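Local coordinates for protein HTLV-2 integrase catalytic core domain (Human T-cell leukemia virus 2, PDB 6QBT) that forms the catalytic core of a deltaretroviral integrase, binding magnesium in an RNase H-like fold and probably serving to insert viral DNA into the host genome, at residues 113-116 and 117-121; 148-152 and 153-157. One frame throughout, in Å; residues are numbered along the deposited sequence.

Contact 1 of 2, residues 113-116 and 117-121; sequences KNLL and NKYLL
Two turns of one alpha helix meet here through four successive i to i+4 hydrogen bonds, Lys-113 O to Asn-117 N, Asn-114 O to Lys-118 N, Leu-115 O to Tyr-119 N and Leu-116 O to Leu-120 N. The straightest is the one from Tyr-119 N to Leu-115 O, 2.9 Å long with an N-H...O angle of 169°. Side chains four apart pair along the same helical faces. Leu-115 CD2 lies 4.4 Å from Tyr-119 CE2, a light methyl-to-ring touch, while Tyr-119 CD2 comes within 3.2 Å of Leu-115 O. The phenol hydroxyl is then carried to Thr-138 OG1, to which it hydrogen-bonds. Leu-116 CG approaches Leu-120 CD1 at 4.4 Å. Asn-117 has its CG turned beside its own backbone N (chi1 -68°), which lays the amide back over the preceding turn, with CG 3.2 Å from Lys-113 O; its OD1 bonds instead to Tyr-17 OH. Lys-118 NZ reaches forward to a salt bridge with Asp-122. Leu-115 packs on Tyr-87 and Tyr-119 on Leu-55 of a second subunit. Within the RNase H-like core, helix 104-122 thus sets Leu-116 and Leu-120 between Tyr-17 of strand 9-19 and Ala-131 of helix 128-142.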
ATOM      1  N   LYS A 113     -11.776  -9.933 -15.621  1.00 36.58           N
ATOM      2  CA  LYS A 113     -11.871 -11.379 -15.706  1.00 36.36           C
ATOM      3  C   LYS A 113     -10.902 -11.983 -16.712  1.00 35.52           C
ATOM      4  O   LYS A 113     -10.332 -13.034 -16.440  1.00 35.63           O
ATOM      5  CB  LYS A 113     -13.310 -11.845 -15.956  1.00 37.72           C
ATOM      6  CG  LYS A 113     -14.210 -11.586 -14.754  1.00 37.65           C
ATOM      7  CD  LYS A 113     -15.633 -12.081 -14.960  1.00 37.97           C
ATOM      8  CE  LYS A 113     -16.493 -11.606 -13.782  1.00 39.35           C
ATOM      9  NZ  LYS A 113     -17.946 -11.939 -13.880  1.00 38.16           N
ATOM     10  N   ASN A 114     -10.680 -11.322 -17.844  1.00 36.79           N
ATOM     11  CA  ASN A 114      -9.693 -11.821 -18.809  1.00 38.33           C
ATOM     12  C   ASN A 114      -8.276 -11.791 -18.233  1.00 38.21           C
ATOM     13  O   ASN A 114      -7.524 -12.741 -18.444  1.00 36.57           O
ATOM     14  CB  ASN A 114      -9.746 -11.079 -20.144  1.00 41.73           C
ATOM     15  CG  ASN A 114     -10.871 -11.577 -21.051  1.00 49.66           C
ATOM     16  OD1 ASN A 114     -11.869 -12.168 -20.609  1.00 55.35           O
ATOM     17  ND2 ASN A 114     -10.715 -11.337 -22.334  1.00 54.81           N
ATOM     18  N   LEU A 115      -7.915 -10.732 -17.494  1.00 37.57           N
ATOM     19  CA  LEU A 115      -6.585 -10.665 -16.883  1.00 36.80           C
ATOM     20  C   LEU A 115      -6.457 -11.697 -15.759  1.00 38.06           C
ATOM     21  O   LEU A 115      -5.441 -12.410 -15.671  1.00 38.85           O
ATOM     22  CB  LEU A 115      -6.277  -9.256 -16.357  1.00 38.10           C
ATOM     23  CG  LEU A 115      -5.881  -8.242 -17.439  1.00 37.22           C
ATOM     24  CD1 LEU A 115      -5.941  -6.826 -16.879  1.00 36.53           C
ATOM     25  CD2 LEU A 115      -4.510  -8.560 -18.041  1.00 36.56           C
ATOM     26  N   LEU A 116      -7.495 -11.789 -14.934  1.00 36.49           N
ATOM     27  CA  LEU A 116      -7.580 -12.791 -13.870  1.00 39.84           C
ATOM     28  C   LEU A 116      -7.399 -14.230 -14.399  1.00 41.09           C
ATOM     29  O   LEU A 116      -6.609 -15.008 -13.842  1.00 43.75           O
ATOM     30  CB  LEU A 116      -8.930 -12.648 -13.163  1.00 42.59           C
ATOM     31  CG  LEU A 116      -9.289 -13.423 -11.908  1.00 46.52           C
ATOM     32  CD1 LEU A 116      -8.370 -13.053 -10.759  1.00 51.55           C
ATOM     33  CD2 LEU A 116     -10.712 -13.080 -11.519  1.00 46.80           C
ATOM     34  N   ASN A 117      -8.097 -14.576 -15.478  1.00 38.21           N
ATOM     35  CA  ASN A 117      -7.919 -15.894 -16.108  1.00 38.12           C
ATOM     36  C   ASN A 117      -6.507 -16.126 -16.638  1.00 36.40           C
ATOM     37  O   ASN A 117      -5.948 -17.212 -16.480  1.00 37.06           O
ATOM     38  CB  ASN A 117      -8.919 -16.103 -17.245  1.00 39.16           C
ATOM     39  CG  ASN A 117     -10.350 -16.221 -16.751  1.00 43.34           C
ATOM     40  OD1 ASN A 117     -10.605 -16.549 -15.594  1.00 47.77           O
ATOM     41  ND2 ASN A 117     -11.291 -15.959 -17.627  1.00 43.35           N
ATOM     42  N   LYS A 118      -5.927 -15.107 -17.253  1.00 36.03           N
ATOM     43  CA  LYS A 118      -4.591 -15.230 -17.805  1.00 36.26           C
ATOM     44  C   LYS A 118      -3.596 -15.475 -16.675  1.00 35.86           C
ATOM     45  O   LYS A 118      -2.776 -16.380 -16.753  1.00 31.57           O
ATOM     46  CB  LYS A 118      -4.241 -13.984 -18.580  1.00 39.43           C
ATOM     47  CG  LYS A 118      -2.923 -14.088 -19.340  1.00 46.34           C
ATOM     48  CD  LYS A 118      -2.042 -12.853 -19.105  1.00 49.91           C
ATOM     49  CE  LYS A 118      -0.609 -13.045 -19.607  1.00 51.90           C
ATOM     50  NZ  LYS A 118       0.327 -12.270 -18.728  1.00 53.90           N
ATOM     51  N   TYR A 119      -3.694 -14.693 -15.599  1.00 35.38           N
ATOM     52  CA  TYR A 119      -2.797 -14.885 -14.456  1.00 35.99           C
ATOM     53  C   TYR A 119      -2.991 -16.239 -13.735  1.00 36.36           C
ATOM     54  O   TYR A 119      -2.021 -16.808 -13.218  1.00 34.79           O
ATOM     55  CB  TYR A 119      -2.884 -13.702 -13.466  1.00 35.17           C
ATOM     56  CG  TYR A 119      -2.152 -12.465 -13.958  1.00 33.91           C
ATOM     57  CD1 TYR A 119      -0.766 -12.488 -14.197  1.00 32.39           C
ATOM     58  CD2 TYR A 119      -2.839 -11.268 -14.181  1.00 34.09           C
ATOM     59  CE1 TYR A 119      -0.099 -11.358 -14.656  1.00 31.31           C
ATOM     60  CE2 TYR A 119      -2.180 -10.138 -14.644  1.00 33.51           C
ATOM     61  CZ  TYR A 119      -0.816 -10.188 -14.880  1.00 32.40           C
ATOM     62  OH  TYR A 119      -0.194  -9.053 -15.340  1.00 35.02           O
ATOM     63  N   LEU A 120      -4.218 -16.757 -13.700  1.00 37.64           N
ATOM     64  CA  LEU A 120      -4.437 -18.081 -13.099  1.00 40.43           C
ATOM     65  C   LEU A 120      -3.713 -19.158 -13.880  1.00 39.97           C
ATOM     66  O   LEU A 120      -3.032 -19.963 -13.290  1.00 38.34           O
ATOM     67  CB  LEU A 120      -5.926 -18.413 -12.959  1.00 42.03           C
ATOM     68  CG  LEU A 120      -6.645 -17.551 -11.908  1.00 41.66           C
ATOM     69  CD1 LEU A 120      -8.146 -17.703 -12.081  1.00 43.06           C
ATOM     70  CD2 LEU A 120      -6.234 -17.900 -10.487  1.00 40.32           C
ATOM     71  N   LEU A 121      -3.808 -19.120 -15.206  1.00 42.99           N
ATOM     72  CA  LEU A 121      -3.107 -20.093 -16.068  1.00 46.67           C
ATOM     73  C   LEU A 121      -1.569 -19.960 -16.104  1.00 49.30           C
ATOM     74  O   LEU A 121      -0.870 -20.969 -16.232  1.00 50.94           O
ATOM     75  CB  LEU A 121      -3.660 -20.027 -17.493  1.00 48.01           C
ATOM     76  CG  LEU A 121      -5.153 -20.361 -17.631  1.00 50.83           C
ATOM     77  CD1 LEU A 121      -5.604 -20.052 -19.052  1.00 51.36           C
ATOM     78  CD2 LEU A 121      -5.479 -21.812 -17.242  1.00 49.91           C
TER

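Contact 2 of 2, residues 148-152 and 153-157; sequences SGKTR and WQIHH
Thr-151 and Gln-154 grip each other across the start of helix 152-156 as a capping box. Gln-154 N donates to Thr-151 OG1 over 3.1 Å, and in return Thr-151 N gives a weak bond to Gln-154 OE1, 3.3 Å away. The threonine hydroxyl sits between its own backbone N and carbonyl carbon (chi1 65°), which points OG1 at the first turn; CG2 is left alongside the glutamine amide, 3.7 Å from Gln-154 NE2. With CG beside its backbone N (chi1 -71°) and the rest of the chain extended, Gln-154 runs back past the cap, its CG only 3.2 Å from Thr-151 OG1.

Ile-155 forms the apolar flank. Its CG1 lies 3.8 Å from Lys-150 CB, the two side chains crossing at about a right angle, and its CD1 reaches 3.9 Å from Ser-148 OG. That serine oxygen accepts from Lys-150 N in an ST turn, which shapes the loop just ahead of the cap. The helix proper opens with Ile-155 N to Thr-151 O, followed by His-156 N to Arg-152 O at 2.8 Å. At its far end Trp-153 has His-157 CD2 over the centre of one ring face.

Further out, Trp-153 meets Trp-137 with planes about 60° apart. His-156 is held at both ring nitrogens, by Ser-34 OG and Leu-61 O, while Thr-151 packs on Lys-63 of a second subunit.

N-H groups at a helix start have no preceding turn to supply a carbonyl, and Thr-151 OG1 serves Gln-154 N in its place. The weak return bond to Gln-154 OE1 probably helps fix the glutamine side chain over the cap.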
ATOM      1  N   SER A 148      -6.041   8.353 -25.683  1.00 36.87           N
ATOM      2  CA  SER A 148      -5.192   9.184 -24.805  1.00 37.14           C
ATOM      3  C   SER A 148      -3.700   8.829 -24.761  1.00 35.59           C
ATOM      4  O   SER A 148      -2.881   9.688 -24.502  1.00 37.11           O
ATOM      5  CB  SER A 148      -5.726   9.157 -23.378  1.00 37.49           C
ATOM      6  OG  SER A 148      -5.606   7.860 -22.818  1.00 38.64           O
ATOM      7  N   GLY A 149      -3.357   7.565 -24.976  1.00 35.11           N
ATOM      8  CA  GLY A 149      -1.996   7.085 -24.735  1.00 35.55           C
ATOM      9  C   GLY A 149      -1.579   7.014 -23.261  1.00 36.39           C
ATOM     10  O   GLY A 149      -0.399   6.881 -22.976  1.00 34.88           O
ATOM     11  N   LYS A 150      -2.525   7.057 -22.323  1.00 36.28           N
ATOM     12  CA  LYS A 150      -2.184   7.068 -20.890  1.00 37.93           C
ATOM     13  C   LYS A 150      -2.778   5.890 -20.186  1.00 35.65           C
ATOM     14  O   LYS A 150      -3.739   5.313 -20.628  1.00 37.81           O
ATOM     15  CB  LYS A 150      -2.666   8.353 -20.211  1.00 40.80           C
ATOM     16  CG  LYS A 150      -2.015   9.638 -20.717  1.00 43.99           C
ATOM     17  CD  LYS A 150      -2.986  10.792 -20.555  1.00 51.50           C
ATOM     18  CE  LYS A 150      -2.418  12.134 -21.003  1.00 56.26           C
ATOM     19  NZ  LYS A 150      -1.341  12.621 -20.093  1.00 60.00           N
ATOM     20  N   THR A 151      -2.211   5.544 -19.060  1.00 33.76           N
ATOM     21  CA  THR A 151      -2.770   4.521 -18.254  1.00 33.29           C
ATOM     22  C   THR A 151      -3.814   5.184 -17.369  1.00 33.06           C
ATOM     23  O   THR A 151      -3.790   6.402 -17.177  1.00 31.49           O
ATOM     24  CB  THR A 151      -1.699   3.857 -17.386  1.00 33.75           C
ATOM     25  OG1 THR A 151      -1.194   4.822 -16.456  1.00 33.94           O
ATOM     26  CG2 THR A 151      -0.577   3.339 -18.257  1.00 33.86           C
ATOM     27  N   ARG A 152      -4.713   4.364 -16.834  1.00 32.24           N
ATOM     28  CA  ARG A 152      -5.721   4.802 -15.851  1.00 33.44           C
ATOM     29  C   ARG A 152      -5.097   5.533 -14.660  1.00 34.98           C
ATOM     30  O   ARG A 152      -5.584   6.574 -14.220  1.00 35.23           O
ATOM     31  CB  ARG A 152      -6.481   3.592 -15.340  1.00 33.01           C
ATOM     32  CG  ARG A 152      -7.439   3.024 -16.354  1.00 34.03           C
ATOM     33  CD  ARG A 152      -7.862   1.616 -15.971  1.00 33.49           C
ATOM     34  NE  ARG A 152      -8.865   1.084 -16.906  1.00 33.50           N
ATOM     35  CZ  ARG A 152      -8.607   0.644 -18.136  1.00 32.22           C
ATOM     36  NH1 ARG A 152      -7.371   0.667 -18.637  1.00 32.39           N
ATOM     37  NH2 ARG A 152      -9.594   0.181 -18.886  1.00 31.51           N
ATOM     38  N   TRP A 153      -3.998   4.974 -14.175  1.00 34.68           N
ATOM     39  CA  TRP A 153      -3.225   5.532 -13.089  1.00 36.61           C
ATOM     40  C   TRP A 153      -2.680   6.923 -13.391  1.00 36.20           C
ATOM     41  O   TRP A 153      -2.717   7.781 -12.526  1.00 37.96           O
ATOM     42  CB  TRP A 153      -2.062   4.589 -12.752  1.00 39.12           C
ATOM     43  CG  TRP A 153      -1.677   4.560 -11.328  1.00 43.21           C
ATOM     44  CD1 TRP A 153      -0.450   4.868 -10.802  1.00 45.45           C
ATOM     45  CD2 TRP A 153      -2.499   4.152 -10.225  1.00 44.96           C
ATOM     46  NE1 TRP A 153      -0.462   4.678  -9.443  1.00 45.10           N
ATOM     47  CE2 TRP A 153      -1.711   4.256  -9.060  1.00 45.84           C
ATOM     48  CE3 TRP A 153      -3.829   3.730 -10.107  1.00 46.77           C
ATOM     49  CZ2 TRP A 153      -2.209   3.951  -7.791  1.00 45.99           C
ATOM     50  CZ3 TRP A 153      -4.313   3.405  -8.832  1.00 46.48           C
ATOM     51  CH2 TRP A 153      -3.504   3.524  -7.704  1.00 47.24           C
ATOM     52  N   GLN A 154      -2.146   7.127 -14.594  1.00 35.27           N
ATOM     53  CA  GLN A 154      -1.641   8.426 -15.004  1.00 36.64           C
ATOM     54  C   GLN A 154      -2.767   9.435 -15.099  1.00 36.96           C
ATOM     55  O   GLN A 154      -2.591  10.560 -14.659  1.00 35.99           O
ATOM     56  CB  GLN A 154      -0.918   8.345 -16.346  1.00 39.80           C
ATOM     57  CG  GLN A 154       0.418   7.635 -16.264  1.00 44.68           C
ATOM     58  CD  GLN A 154       0.909   7.053 -17.595  1.00 47.84           C
ATOM     59  OE1 GLN A 154       0.479   7.450 -18.690  1.00 44.22           O
ATOM     60  NE2 GLN A 154       1.795   6.060 -17.494  1.00 54.06           N
ATOM     61  N   ILE A 155      -3.925   9.042 -15.644  1.00 38.65           N
ATOM     62  CA  ILE A 155      -5.051   9.977 -15.755  1.00 37.16           C
ATOM     63  C   ILE A 155      -5.608  10.279 -14.384  1.00 37.27           C
ATOM     64  O   ILE A 155      -5.977  11.408 -14.112  1.00 37.92           O
ATOM     65  CB  ILE A 155      -6.164   9.483 -16.690  1.00 38.35           C
ATOM     66  CG1 ILE A 155      -5.629   9.424 -18.126  1.00 39.55           C
ATOM     67  CG2 ILE A 155      -7.371  10.437 -16.692  1.00 38.03           C
ATOM     68  CD1 ILE A 155      -6.565   8.762 -19.102  1.00 39.99           C
ATOM     69  N   HIS A 156      -5.653   9.276 -13.519  1.00 36.59           N
ATOM     70  CA  HIS A 156      -6.300   9.427 -12.227  1.00 37.83           C
ATOM     71  C   HIS A 156      -5.517  10.272 -11.236  1.00 40.37           C
ATOM     72  O   HIS A 156      -6.131  11.055 -10.534  1.00 43.91           O
ATOM     73  CB  HIS A 156      -6.586   8.051 -11.596  1.00 39.94           C
ATOM     74  CG  HIS A 156      -7.637   8.083 -10.539  1.00 38.38           C
ATOM     75  ND1 HIS A 156      -8.976   8.177 -10.839  1.00 35.20           N
ATOM     76  CD2 HIS A 156      -7.549   8.058  -9.191  1.00 37.36           C
ATOM     77  CE1 HIS A 156      -9.669   8.199  -9.718  1.00 38.34           C
ATOM     78  NE2 HIS A 156      -8.828   8.136  -8.701  1.00 38.74           N
ATOM     79  N   HIS A 157      -4.183  10.138 -11.206  1.00 41.93           N
ATOM     80  CA  HIS A 157      -3.328  10.646 -10.111  1.00 44.95           C
ATOM     81  C   HIS A 157      -2.405  11.791 -10.507  1.00 43.11           C
ATOM     82  O   HIS A 157      -2.624  12.468 -11.519  1.00 52.61           O
ATOM     83  CB  HIS A 157      -2.479   9.485  -9.524  1.00 45.02           C
ATOM     84  CG  HIS A 157      -3.266   8.499  -8.716  1.00 47.07           C
ATOM     85  ND1 HIS A 157      -3.945   8.843  -7.560  1.00 48.23           N
ATOM     86  CD2 HIS A 157      -3.486   7.174  -8.896  1.00 49.50           C
ATOM     87  CE1 HIS A 157      -4.550   7.772  -7.066  1.00 46.54           C
ATOM     88  NE2 HIS A 157      -4.299   6.748  -7.866  1.00 46.60           N
TER

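Following the chain from its N terminus, the five-stranded sheet and the helices woven among its strands come before contact 1, which lies in the latter half of helix 104-122. The chain then turns into helix 128-142 and leaves it by a loop whose last residues belong to contact 2, where helix 152-156 begins. Neither contact closes a long loop: contact 1 joins successive turns of one helix, contact 2 the end of a loop to the helix it leads into. They stand in series, neither nested nor crossed, with centres about 22 Å apart. Helix 128-142 is their shared neighbour: contact 1 packs on Ala-131, Ile-132 and Ala-135, contact 2 on Leu-139, Asn-140 and Gln-141. In addition, contact 1 meets strand 9-19 and contact 2 helix 47-61.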